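PDB 1XKN: putative peptidyl-arginine deiminase from Chlorobium tepidum, which probably hydrolyses the guanidinium group of agmatine or of peptidyl-arginine, as a deiminase of the Porphyromonas type. Local coordinates for residues A[18-23]-A[53-58]; A[44-49]-A[295-300]. One frame throughout, in Å; residues are numbered along the deposited sequence.

Contact 1. Residues A[18-23]-A[53-58]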
ATOM      1  N   THR A  18      10.224   5.193   3.934  1.00  2.95           N
ATOM      2  CA  THR A  18       9.358   4.303   3.173  1.00  2.34           C
ATOM      3  C   THR A  18      10.093   2.972   3.185  1.00  3.14           C
ATOM      4  O   THR A  18      11.314   2.929   3.010  1.00  3.98           O
ATOM      5  CB  THR A  18       9.176   4.725   1.703  1.00  1.47           C
ATOM      6  OG1 THR A  18       8.445   5.955   1.636  1.00  4.47           O
ATOM      7  CG2 THR A  18       8.398   3.644   0.940  1.00  3.80           C
ATOM      8  N   TRP A  19       9.351   1.897   3.413  1.00  2.03           N
ATOM      9  CA  TRP A  19       9.931   0.563   3.436  1.00  3.13           C
ATOM     10  C   TRP A  19       9.662  -0.218   2.162  1.00  3.23           C
ATOM     11  O   TRP A  19       8.611  -0.073   1.536  1.00  4.05           O
ATOM     12  CB  TRP A  19       9.394  -0.240   4.619  1.00  2.29           C
ATOM     13  CG  TRP A  19      10.020   0.144   5.911  1.00  2.74           C
ATOM     14  CD1 TRP A  19       9.714   1.224   6.681  1.00  5.07           C
ATOM     15  CD2 TRP A  19      11.118  -0.514   6.554  1.00  4.14           C
ATOM     16  NE1 TRP A  19      10.559   1.286   7.767  1.00  5.94           N
ATOM     17  CE2 TRP A  19      11.430   0.230   7.711  1.00  4.32           C
ATOM     18  CE3 TRP A  19      11.874  -1.657   6.259  1.00  4.42           C
ATOM     19  CZ2 TRP A  19      12.464  -0.132   8.578  1.00  4.05           C
ATOM     20  CZ3 TRP A  19      12.905  -2.019   7.123  1.00  5.04           C
ATOM     21  CH2 TRP A  19      13.189  -1.254   8.269  1.00  4.38           C
ATOM     22  N   LEU A  20      10.629  -1.055   1.800  1.00  4.58           N
ATOM     23  CA  LEU A  20      10.556  -1.908   0.623  1.00  4.69           C
ATOM     24  C   LEU A  20      11.169  -3.255   0.974  1.00  6.63           C
ATOM     25  O   LEU A  20      12.011  -3.346   1.869  1.00  8.24           O
ATOM     26  CB  LEU A  20      11.366  -1.313  -0.531  1.00  6.00           C
ATOM     27  CG  LEU A  20      11.023   0.078  -1.057  1.00  7.23           C
ATOM     28  CD1 LEU A  20      12.059   0.484  -2.098  1.00  8.37           C
ATOM     29  CD2 LEU A  20       9.629   0.069  -1.660  1.00  7.18           C
ATOM     30  N   SER A  21      10.740  -4.293   0.266  1.00  5.25           N
ATOM     31  CA  SER A  21      11.281  -5.637   0.441  1.00  6.86           C
ATOM     32  C   SER A  21      11.816  -5.983  -0.944  1.00  8.28           C
ATOM     33  O   SER A  21      11.045  -6.282  -1.855  1.00  8.67           O
ATOM     34  CB  SER A  21      10.188  -6.629   0.860  1.00  6.77           C
ATOM     35  OG  SER A  21       9.770  -6.413   2.199  1.00  8.58           O
ATOM     36  N   TRP A  22      13.136  -5.912  -1.101  1.00  6.19           N
ATOM     37  CA  TRP A  22      13.780  -6.187  -2.382  1.00  6.19           C
ATOM     38  C   TRP A  22      13.310  -7.515  -2.970  1.00  6.20           C
ATOM     39  O   TRP A  22      13.235  -8.522  -2.267  1.00  6.70           O
ATOM     40  CB  TRP A  22      15.300  -6.181  -2.218  1.00  6.13           C
ATOM     41  CG  TRP A  22      16.018  -5.942  -3.509  1.00  6.15           C
ATOM     42  CD1 TRP A  22      16.616  -6.878  -4.306  1.00  7.10           C
ATOM     43  CD2 TRP A  22      16.144  -4.691  -4.195  1.00  6.62           C
ATOM     44  NE1 TRP A  22      17.102  -6.287  -5.445  1.00  7.39           N
ATOM     45  CE2 TRP A  22      16.826  -4.944  -5.404  1.00  7.51           C
ATOM     46  CE3 TRP A  22      15.742  -3.378  -3.905  1.00  6.76           C
ATOM     47  CZ2 TRP A  22      17.117  -3.931  -6.331  1.00  7.39           C
ATOM     48  CZ3 TRP A  22      16.030  -2.371  -4.824  1.00  6.56           C
ATOM     49  CH2 TRP A  22      16.712  -2.656  -6.023  1.00  9.45           C
ATOM     50  N   PRO A  23      12.997  -7.532  -4.276  1.00  6.84           N
ATOM     51  CA  PRO A  23      12.522  -8.739  -4.960  1.00  7.22           C
ATOM     52  C   PRO A  23      13.545  -9.848  -5.157  1.00  6.52           C
ATOM     53  O   PRO A  23      14.720  -9.592  -5.406  1.00  8.94           O
ATOM     54  CB  PRO A  23      12.025  -8.195  -6.291  1.00  6.78           C
ATOM     55  CG  PRO A  23      13.014  -7.114  -6.568  1.00  7.97           C
ATOM     56  CD  PRO A  23      13.094  -6.408  -5.226  1.00  7.04           C
ATOM     57  N   VAL A  53      14.876   5.607   2.685  1.00  3.66           N
ATOM     58  CA  VAL A  53      14.327   4.384   2.112  1.00  4.39           C
ATOM     59  C   VAL A  53      14.956   3.197   2.837  1.00  4.83           C
ATOM     60  O   VAL A  53      16.171   3.005   2.796  1.00  5.80           O
ATOM     61  CB  VAL A  53      14.651   4.273   0.604  1.00  3.88           C
ATOM     62  CG1 VAL A  53      13.953   3.064   0.009  1.00  3.43           C
ATOM     63  CG2 VAL A  53      14.230   5.548  -0.112  1.00  4.81           C
ATOM     64  N   ASN A  54      14.122   2.423   3.525  1.00  4.93           N
ATOM     65  CA  ASN A  54      14.581   1.246   4.252  1.00  4.76           C
ATOM     66  C   ASN A  54      14.261   0.029   3.401  1.00  5.70           C
ATOM     67  O   ASN A  54      13.098  -0.222   3.086  1.00  4.84           O
ATOM     68  CB  ASN A  54      13.871   1.153   5.606  1.00  3.97           C
ATOM     69  CG  ASN A  54      14.308   2.241   6.569  1.00  3.38           C
ATOM     70  OD1 ASN A  54      13.500   3.055   7.024  1.00  6.09           O
ATOM     71  ND2 ASN A  54      15.593   2.259   6.885  1.00  2.76           N
ATOM     72  N   ILE A  55      15.292  -0.727   3.031  1.00  4.33           N
ATOM     73  CA  ILE A  55      15.106  -1.893   2.174  1.00  4.50           C
ATOM     74  C   ILE A  55      15.485  -3.211   2.836  1.00  4.37           C
ATOM     75  O   ILE A  55      16.583  -3.354   3.374  1.00  7.16           O
ATOM     76  CB  ILE A  55      15.932  -1.748   0.877  1.00  4.12           C
ATOM     77  CG1 ILE A  55      15.559  -0.437   0.176  1.00  4.46           C
ATOM     78  CG2 ILE A  55      15.692  -2.950  -0.035  1.00  4.06           C
ATOM     79  CD1 ILE A  55      16.290  -0.198  -1.126  1.00  4.70           C
ATOM     80  N   ASN A  56      14.571  -4.176   2.785  1.00  5.47           N
ATOM     81  CA  ASN A  56      14.822  -5.489   3.360  1.00  4.95           C
ATOM     82  C   ASN A  56      15.494  -6.381   2.324  1.00  5.24           C
ATOM     83  O   ASN A  56      15.010  -6.514   1.198  1.00  5.23           O
ATOM     84  CB  ASN A  56      13.517  -6.160   3.807  1.00  3.77           C
ATOM     85  CG  ASN A  56      12.807  -5.397   4.895  1.00  7.31           C
ATOM     86  OD1 ASN A  56      13.421  -4.960   5.864  1.00  7.10           O
ATOM     87  ND2 ASN A  56      11.494  -5.257   4.752  1.00  9.46           N
ATOM     88  N   VAL A  57      16.614  -6.979   2.710  1.00  3.50           N
ATOM     89  CA  VAL A  57      17.348  -7.886   1.838  1.00  3.39           C
ATOM     90  C   VAL A  57      17.694  -9.133   2.645  1.00  4.21           C
ATOM     91  O   VAL A  57      17.757  -9.086   3.875  1.00  4.70           O
ATOM     92  CB  VAL A  57      18.645  -7.245   1.298  1.00  4.01           C
ATOM     93  CG1 VAL A  57      18.303  -6.110   0.341  1.00  3.55           C
ATOM     94  CG2 VAL A  57      19.490  -6.726   2.451  1.00  6.17           C
ATOM     95  N   LEU A  58      17.920 -10.244   1.954  1.00  5.08           N
ATOM     96  CA  LEU A  58      18.229 -11.513   2.611  1.00  5.88           C
ATOM     97  C   LEU A  58      19.684 -11.676   3.023  1.00  5.74           C
ATOM     98  O   LEU A  58      19.983 -12.339   4.015  1.00  6.19           O
ATOM     99  CB  LEU A  58      17.863 -12.676   1.684  1.00  7.82           C
ATOM    100  CG  LEU A  58      16.394 -12.867   1.312  1.00 12.47           C
ATOM    101  CD1 LEU A  58      16.272 -13.931   0.227  1.00 12.00           C
ATOM    102  CD2 LEU A  58      15.617 -13.268   2.544  1.00 15.77           C
TER
HETATM  103  O   HOH W   1      13.684  -8.903   0.370  1.00  7.19           O
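The carbonyl oxygen of Asn56 takes two hydrogen bonds, one from Trp22 N at 3.0 Å and one from a water that also donates to Trp22 O at 2.7 Å, so the water bridges the two carbonyls where Trp22 and Val57 begin to diverge. Upstream the ladder is regular: Asn56 N gives to Leu20 O at 2.8 Å, Leu20 N to Asn54 O, and Asn54 N to Thr18 O. These are neighbouring parallel strands, the two ends of a beta-alpha-beta unit whose helix 36-50 packs on the face carrying Thr18, Leu20 and Val53. On that face Leu20 CD1 meets Val53 CG1 at 3.8 Å. The other face carries Trp19, Ser21, Asn54 and Asn56. The indole of Trp19 lies across Asn54, whose CB sits over the six-membered ring, while OD1 of Asn56 reaches the edge of the same ring in its plane, 3.2 Å from CZ3. That buried OD1 has no hydrogen-bond partner; Asn56 ND2 gives a long but straight bond (174°) to Ser21 OG, 3.3 Å away, a hydroxyl also bonded to His98. The Trp22 ring swings away from its own N (chi1 -158°), which brings CE3 to 3.9 Å from Ile55 CG2 and sets the ring against helix 60-73; Trp22 CB packs on Val57 CG1.

Contact 2. Residues A[44-49]-A[295-300]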
ATOM      1  N   ALA A  44      13.101   2.911  -5.696  1.00  5.25           N
ATOM      2  CA  ALA A  44      13.940   3.298  -4.568  1.00  4.53           C
ATOM      3  C   ALA A  44      14.591   4.649  -4.834  1.00  4.99           C
ATOM      4  O   ALA A  44      14.677   5.489  -3.938  1.00  4.26           O
ATOM      5  CB  ALA A  44      15.006   2.236  -4.317  1.00  4.84           C
ATOM      6  N   TYR A  45      15.037   4.866  -6.070  1.00  5.74           N
ATOM      7  CA  TYR A  45      15.662   6.132  -6.429  1.00  5.68           C
ATOM      8  C   TYR A  45      14.679   7.283  -6.267  1.00  5.75           C
ATOM      9  O   TYR A  45      14.987   8.281  -5.617  1.00  4.74           O
ATOM     10  CB  TYR A  45      16.172   6.106  -7.872  1.00  6.09           C
ATOM     11  CG  TYR A  45      16.595   7.470  -8.366  1.00  7.29           C
ATOM     12  CD1 TYR A  45      17.711   8.116  -7.831  1.00  8.56           C
ATOM     13  CD2 TYR A  45      15.857   8.136  -9.346  1.00  8.18           C
ATOM     14  CE1 TYR A  45      18.077   9.394  -8.258  1.00 10.70           C
ATOM     15  CE2 TYR A  45      16.215   9.409  -9.778  1.00 11.43           C
ATOM     16  CZ  TYR A  45      17.325  10.031  -9.230  1.00 12.62           C
ATOM     17  OH  TYR A  45      17.680  11.290  -9.654  1.00 16.14           O
ATOM     18  N   GLN A  46      13.495   7.150  -6.861  1.00  4.76           N
ATOM     19  CA  GLN A  46      12.497   8.207  -6.744  1.00  5.70           C
ATOM     20  C   GLN A  46      12.187   8.474  -5.273  1.00  4.96           C
ATOM     21  O   GLN A  46      12.076   9.625  -4.856  1.00  5.81           O
ATOM     22  CB  GLN A  46      11.211   7.830  -7.491  1.00  6.36           C
ATOM     23  CG  GLN A  46      11.305   7.940  -9.006  1.00  7.91           C
ATOM     24  CD  GLN A  46      11.752   9.319  -9.471  1.00  8.38           C
ATOM     25  OE1 GLN A  46      11.362  10.333  -8.901  1.00 10.77           O
ATOM     26  NE2 GLN A  46      12.563   9.355 -10.522  1.00 13.97           N
ATOM     27  N   LEU A  47      12.053   7.415  -4.482  1.00  4.73           N
ATOM     28  CA  LEU A  47      11.764   7.585  -3.065  1.00  4.64           C
ATOM     29  C   LEU A  47      12.903   8.279  -2.329  1.00  4.81           C
ATOM     30  O   LEU A  47      12.664   9.084  -1.426  1.00  5.53           O
ATOM     31  CB  LEU A  47      11.487   6.233  -2.406  1.00  4.96           C
ATOM     32  CG  LEU A  47      10.190   5.539  -2.820  1.00  3.38           C
ATOM     33  CD1 LEU A  47      10.172   4.129  -2.261  1.00  6.74           C
ATOM     34  CD2 LEU A  47       8.992   6.333  -2.327  1.00  5.79           C
ATOM     35  N   SER A  48      14.141   7.976  -2.716  1.00  3.42           N
ATOM     36  CA  SER A  48      15.297   8.578  -2.054  1.00  3.26           C
ATOM     37  C   SER A  48      15.397  10.083  -2.298  1.00  4.68           C
ATOM     38  O   SER A  48      16.129  10.778  -1.600  1.00  4.99           O
ATOM     39  CB  SER A  48      16.600   7.881  -2.484  1.00  3.08           C
ATOM     40  OG  SER A  48      16.940   8.156  -3.830  1.00  4.78           O
ATOM     41  N   ARG A  49      14.662  10.583  -3.284  1.00  5.23           N
ATOM     42  CA  ARG A  49      14.668  12.011  -3.574  1.00  5.99           C
ATOM     43  C   ARG A  49      13.815  12.722  -2.529  1.00  6.05           C
ATOM     44  O   ARG A  49      13.997  13.910  -2.252  1.00  5.83           O
ATOM     45  CB  ARG A  49      14.070  12.276  -4.958  1.00  7.29           C
ATOM     46  CG  ARG A  49      14.855  11.694  -6.117  1.00  7.08           C
ATOM     47  CD  ARG A  49      14.125  11.967  -7.421  1.00 10.21           C
ATOM     48  NE  ARG A  49      13.933  13.401  -7.629  1.00 11.51           N
ATOM     49  CZ  ARG A  49      12.860  13.937  -8.200  1.00 12.60           C
ATOM     50  NH1 ARG A  49      11.872  13.158  -8.621  1.00 14.69           N
ATOM     51  NH2 ARG A  49      12.772  15.253  -8.351  1.00 12.83           N
ATOM     52  N   VAL A 295       6.819  13.506  -3.371  1.00  5.84           N
ATOM     53  CA  VAL A 295       6.359  12.994  -4.650  1.00  5.76           C
ATOM     54  C   VAL A 295       5.278  11.945  -4.497  1.00  5.65           C
ATOM     55  O   VAL A 295       5.110  11.349  -3.435  1.00  6.01           O
ATOM     56  CB  VAL A 295       7.523  12.350  -5.450  1.00  5.11           C
ATOM     57  CG1 VAL A 295       8.588  13.389  -5.763  1.00  9.77           C
ATOM     58  CG2 VAL A 295       8.132  11.199  -4.651  1.00  6.32           C
ATOM     59  N   VAL A 296       4.528  11.747  -5.573  1.00  4.08           N
ATOM     60  CA  VAL A 296       3.498  10.727  -5.615  1.00  3.89           C
ATOM     61  C   VAL A 296       3.942   9.872  -6.789  1.00  3.05           C
ATOM     62  O   VAL A 296       4.148  10.380  -7.893  1.00  3.59           O
ATOM     63  CB  VAL A 296       2.102  11.321  -5.878  1.00  3.06           C
ATOM     64  CG1 VAL A 296       1.065  10.198  -5.946  1.00  4.01           C
ATOM     65  CG2 VAL A 296       1.740  12.293  -4.757  1.00  3.72           C
ATOM     66  N   LEU A 297       4.120   8.581  -6.537  1.00  3.05           N
ATOM     67  CA  LEU A 297       4.576   7.660  -7.565  1.00  2.95           C
ATOM     68  C   LEU A 297       3.403   6.859  -8.099  1.00  2.92           C
ATOM     69  O   LEU A 297       2.758   6.113  -7.368  1.00  3.23           O
ATOM     70  CB  LEU A 297       5.652   6.739  -6.984  1.00  3.81           C
ATOM     71  CG  LEU A 297       6.813   7.501  -6.321  1.00  4.12           C
ATOM     72  CD1 LEU A 297       7.794   6.514  -5.712  1.00  6.77           C
ATOM     73  CD2 LEU A 297       7.505   8.387  -7.343  1.00  6.11           C
ATOM     74  N   VAL A 298       3.137   7.024  -9.389  1.00  2.41           N
ATOM     75  CA  VAL A 298       2.017   6.359 -10.034  1.00  3.39           C
ATOM     76  C   VAL A 298       2.461   5.302 -11.032  1.00  3.90           C
ATOM     77  O   VAL A 298       3.335   5.547 -11.865  1.00  3.92           O
ATOM     78  CB  VAL A 298       1.150   7.391 -10.777  1.00  4.96           C
ATOM     79  CG1 VAL A 298      -0.091   6.727 -11.342  1.00  5.01           C
ATOM     80  CG2 VAL A 298       0.787   8.520  -9.834  1.00  6.08           C
ATOM     81  N   PRO A 299       1.872   4.100 -10.956  1.00  3.51           N
ATOM     82  CA  PRO A 299       2.272   3.066 -11.910  1.00  3.15           C
ATOM     83  C   PRO A 299       1.700   3.406 -13.287  1.00  4.29           C
ATOM     84  O   PRO A 299       0.553   3.843 -13.391  1.00  4.50           O
ATOM     85  CB  PRO A 299       1.656   1.798 -11.319  1.00  3.73           C
ATOM     86  CG  PRO A 299       0.408   2.307 -10.659  1.00  4.68           C
ATOM     87  CD  PRO A 299       0.876   3.588  -9.996  1.00  4.61           C
ATOM     88  N   THR A 300       2.500   3.239 -14.337  1.00  3.89           N
ATOM     89  CA  THR A 300       2.022   3.519 -15.685  1.00  2.42           C
ATOM     90  C   THR A 300       2.102   2.261 -16.536  1.00  3.47           C
ATOM     91  O   THR A 300       2.919   1.369 -16.275  1.00  2.34           O
ATOM     92  CB  THR A 300       2.792   4.675 -16.362  1.00  4.16           C
ATOM     93  OG1 THR A 300       4.194   4.389 -16.383  1.00  6.62           O
ATOM     94  CG2 THR A 300       2.542   5.981 -15.614  1.00  5.39           C
TER
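Leu297 reaches from its strand to the helix with both methyl groups: CD1 lies 3.6 Å from Leu47 CD2, and CD2 rests 3.8 Å from Gln46 CB. The fork thus spreads over two successive helical residues, CD1 mainly against Leu47, CD2 against Gln46. Leu47 starts out pointing away from the strand, but its end turns back, with CG and CD2 on Leu297 CD1, while its own CD1 faces the sheet of strand 15-21. Helix 36-50, the connection of a beta-alpha-beta unit, here also packs against strand 295-300, the middle strand of a separate three-stranded sheet; the two short segments run nearly antiparallel, at 165°, with axes 9.2 Å apart. Gln46 offers only its aliphatic part to the leucine. Its chain bends at chi2 (-55°), which turns the amide toward Arg49, one turn further on, whose NH1 donates to OE1 at 2.9 Å on a lone pair and close to the guanidinium plane. Arg49 NH2 also makes a salt bridge to Glu321 of the adjoining strand 321-326, which probably helps keep the guanidinium fixed. Val295, two residues before Leu297 and on the same side of the strand, lies looser: CG2 comes within 4.3 Å of Gln46 O, and CG1 within 4.4 Å of Arg49 NH1.

In the fold
From the N terminus the chain runs through strand 15-21, helix 36-50 and strand 52-57, and contact 1 closes this short loop, 30 residues across, by setting the two strands side by side. Contact 2 starts from the helix inside that loop and closes a far longer one, 246 residues, at strand 295-300, so the two contacts cross instead of nesting. Helix 36-50 is their common element: Val53 CG2 packs on Leu47 CB and Thr18 CG2 on Leu47 CD1, which joins the contacts directly. The sheet of strands 83-87, 52-57, 15-21 and 342-345 is thereby tied, through one helix, to the sheet that holds 295-300 and 321-326.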